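Flavin prenyltransferase UbiX (Aquifex aeolicus, PDB 2EJB) probably catalyses metal-independent transfer of a dimethylallyl group from dimethylallyl monophosphate to FMN, making the prenylated flavin cofactor used by the decarboxylase UbiD. Local coordinates at residues A[96-101]-A[139-144]. Residues are numbered along the deposited sequence; the frame is centred on the assembly and turned at random.
Sequences SCIANG and LKITRM
I141 reaches across to I98 and A99 with a single methyl, CD1. I141 CD1 lies 3.9 Å from A99 CA and 4.1 Å from A99 CB. It also meets the branch methyl of I98, with I141 CD1 to I98 CG2 at 3.9 Å. The I141 side chain is put there by its torsions: CG1 stands beside the backbone N (chi1 -67°), and chi2 of -57° turns CD1 onto the A99 backbone. I98 offers the methyl that lies anti to its own N. K140 adds a second, looser contact. Its aliphatic chain passes the backbone carbonyl of A99, with K140 CD 3.8 Å from A99 O. A99 and I141 are also the nearest CA pair, 5.9 Å apart. The axes of the two short helical segments approach to 9.5 Å, at 51°. Just beyond A99, helix 92-100 ends in a Schellman motif with G101 as its C-prime residue. N100 ND2 adds two weak hydrogen bonds, to S96 O and S96 OG, to the backbone bonding of the last turn. N137, one turn before I141, continues the packing against S96 and A99. T94, a predicted FMN-binding residue, sits close to I98 on the same helix. Elsewhere on helix 132-143, R143 makes a salt bridge to E136 of the second subunit. The contact joins two helices of a Rossmann-like flavoprotein fold, with sheet order 3-2-1-4-5-6. Helix 92-100 follows strand 82-90, and helix 132-143 is the crossover between parallel strands 121-125 and 147-150. L115 of helix 106-117 touches I98 and M144, while I141 packs on V148 of strand 147-150, outermost within this chain.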
ATOM      1  N   SER A  96      12.115  -3.132  -9.412  1.00 32.32           N
ATOM      2  CA  SER A  96      12.275  -3.627 -10.771  1.00 32.72           C
ATOM      3  C   SER A  96      13.662  -4.227 -10.970  1.00 31.68           C
ATOM      4  O   SER A  96      13.796  -5.349 -11.454  1.00 34.17           O
ATOM      5  CB  SER A  96      12.039  -2.492 -11.774  1.00 36.10           C
ATOM      6  OG  SER A  96      12.167  -2.955 -13.107  1.00 40.85           O
ATOM      7  N   CYS A  97      14.693  -3.488 -10.586  1.00 27.08           N
ATOM      8  CA  CYS A  97      16.051  -3.987 -10.733  1.00 33.76           C
ATOM      9  C   CYS A  97      16.242  -5.368 -10.106  1.00 29.93           C
ATOM     10  O   CYS A  97      16.800  -6.267 -10.739  1.00 30.70           O
ATOM     11  CB  CYS A  97      17.047  -2.982 -10.148  1.00 33.13           C
ATOM     12  SG  CYS A  97      17.197  -1.480 -11.173  1.00 32.90           S
ATOM     13  N   ILE A  98      15.758  -5.545  -8.882  1.00 33.38           N
ATOM     14  CA  ILE A  98      15.890  -6.823  -8.190  1.00 31.72           C
ATOM     15  C   ILE A  98      15.053  -7.918  -8.856  1.00 35.80           C
ATOM     16  O   ILE A  98      15.533  -9.034  -9.047  1.00 38.41           O
ATOM     17  CB  ILE A  98      15.502  -6.675  -6.693  1.00 29.66           C
ATOM     18  CG1 ILE A  98      16.501  -5.746  -5.995  1.00 37.00           C
ATOM     19  CG2 ILE A  98      15.501  -8.027  -6.003  1.00 24.85           C
ATOM     20  CD1 ILE A  98      16.151  -5.429  -4.542  1.00 31.75           C
ATOM     21  N   ALA A  99      13.817  -7.588  -9.226  1.00 34.42           N
ATOM     22  CA  ALA A  99      12.925  -8.538  -9.884  1.00 36.39           C
ATOM     23  C   ALA A  99      13.477  -8.999 -11.229  1.00 31.85           C
ATOM     24  O   ALA A  99      13.199 -10.112 -11.665  1.00 31.53           O
ATOM     25  CB  ALA A  99      11.545  -7.913 -10.085  1.00 32.49           C
ATOM     26  N   ASN A 100      14.242  -8.136 -11.889  1.00 28.27           N
ATOM     27  CA  ASN A 100      14.820  -8.460 -13.189  1.00 29.03           C
ATOM     28  C   ASN A 100      16.289  -8.863 -13.119  1.00 28.31           C
ATOM     29  O   ASN A 100      16.870  -9.285 -14.117  1.00 33.31           O
ATOM     30  CB  ASN A 100      14.642  -7.276 -14.149  1.00 33.55           C
ATOM     31  CG  ASN A 100      13.209  -7.134 -14.632  1.00 36.01           C
ATOM     32  OD1 ASN A 100      12.688  -8.026 -15.300  1.00 44.56           O
ATOM     33  ND2 ASN A 100      12.566  -6.021 -14.294  1.00 39.14           N
ATOM     34  N   GLY A 101      16.889  -8.729 -11.945  1.00 30.06           N
ATOM     35  CA  GLY A 101      18.278  -9.116 -11.797  1.00 33.82           C
ATOM     36  C   GLY A 101      19.258  -8.124 -12.381  1.00 36.24           C
ATOM     37  O   GLY A 101      20.411  -8.469 -12.653  1.00 36.49           O
ATOM     38  N   LEU A 139       4.939  -9.632  -7.724  1.00 33.12           N
ATOM     39  CA  LEU A 139       4.533 -11.028  -7.836  1.00 32.70           C
ATOM     40  C   LEU A 139       5.751 -11.913  -8.033  1.00 32.90           C
ATOM     41  O   LEU A 139       5.848 -12.997  -7.453  1.00 29.00           O
ATOM     42  CB  LEU A 139       3.592 -11.215  -9.027  1.00 37.33           C
ATOM     43  CG  LEU A 139       2.209 -11.810  -8.771  1.00 42.38           C
ATOM     44  CD1 LEU A 139       1.569 -12.120 -10.114  1.00 42.77           C
ATOM     45  CD2 LEU A 139       2.306 -13.072  -7.926  1.00 39.75           C
ATOM     46  N   LYS A 140       6.676 -11.459  -8.873  1.00 36.09           N
ATOM     47  CA  LYS A 140       7.887 -12.224  -9.120  1.00 36.04           C
ATOM     48  C   LYS A 140       8.698 -12.332  -7.829  1.00 32.20           C
ATOM     49  O   LYS A 140       9.174 -13.413  -7.489  1.00 34.68           O
ATOM     50  CB  LYS A 140       8.726 -11.580 -10.228  1.00 40.09           C
ATOM     51  CG  LYS A 140      10.031 -12.316 -10.484  1.00 45.84           C
ATOM     52  CD  LYS A 140      10.281 -12.603 -11.953  1.00 53.99           C
ATOM     53  CE  LYS A 140      11.454 -13.578 -12.121  1.00 60.71           C
ATOM     54  NZ  LYS A 140      11.868 -13.757 -13.545  1.00 63.69           N
ATOM     55  N   ILE A 141       8.853 -11.218  -7.110  1.00 30.11           N
ATOM     56  CA  ILE A 141       9.604 -11.241  -5.848  1.00 30.31           C
ATOM     57  C   ILE A 141       8.955 -12.269  -4.920  1.00 30.86           C
ATOM     58  O   ILE A 141       9.626 -13.145  -4.371  1.00 31.51           O
ATOM     59  CB  ILE A 141       9.571  -9.870  -5.114  1.00 33.80           C
ATOM     60  CG1 ILE A 141      10.342  -8.811  -5.908  1.00 25.37           C
ATOM     61  CG2 ILE A 141      10.136 -10.020  -3.701  1.00 32.64           C
ATOM     62  CD1 ILE A 141      11.782  -9.164  -6.180  1.00 26.33           C
ATOM     63  N   THR A 142       7.638 -12.153  -4.771  1.00 32.81           N
ATOM     64  CA  THR A 142       6.860 -13.032  -3.911  1.00 33.43           C
ATOM     65  C   THR A 142       7.025 -14.510  -4.260  1.00 36.97           C
ATOM     66  O   THR A 142       7.341 -15.324  -3.396  1.00 34.05           O
ATOM     67  CB  THR A 142       5.373 -12.657  -3.981  1.00 34.37           C
ATOM     68  OG1 THR A 142       5.214 -11.298  -3.560  1.00 32.73           O
ATOM     69  CG2 THR A 142       4.539 -13.568  -3.081  1.00 38.62           C
ATOM     70  N   ARG A 143       6.812 -14.850  -5.527  1.00 37.42           N
ATOM     71  CA  ARG A 143       6.951 -16.232  -5.965  1.00 40.87           C
ATOM     72  C   ARG A 143       8.359 -16.746  -5.712  1.00 39.64           C
ATOM     73  O   ARG A 143       8.553 -17.935  -5.461  1.00 40.97           O
ATOM     74  CB  ARG A 143       6.591 -16.354  -7.445  1.00 40.24           C
ATOM     75  CG  ARG A 143       5.097 -16.264  -7.676  1.00 49.87           C
ATOM     76  CD  ARG A 143       4.727 -16.089  -9.134  1.00 50.56           C
ATOM     77  NE  ARG A 143       3.278 -16.181  -9.325  1.00 56.14           N
ATOM     78  CZ  ARG A 143       2.639 -15.861 -10.449  1.00 54.45           C
ATOM     79  NH1 ARG A 143       3.312 -15.415 -11.500  1.00 53.47           N
ATOM     80  NH2 ARG A 143       1.324 -16.010 -10.526  1.00 59.76           N
ATOM     81  N   MET A 144       9.340 -15.851  -5.755  1.00 35.73           N
ATOM     82  CA  MET A 144      10.720 -16.250  -5.522  1.00 37.19           C
ATOM     83  C   MET A 144      11.045 -16.436  -4.045  1.00 33.42           C
ATOM     84  O   MET A 144      12.181 -16.759  -3.693  1.00 34.74           O
ATOM     85  CB  MET A 144      11.680 -15.238  -6.152  1.00 35.88           C
ATOM     86  CG  MET A 144      11.771 -15.378  -7.658  1.00 37.13           C
ATOM     87  SD  MET A 144      12.998 -14.307  -8.378  1.00 37.26           S
ATOM     88  CE  MET A 144      14.528 -15.257  -8.044  1.00 41.45           C
TER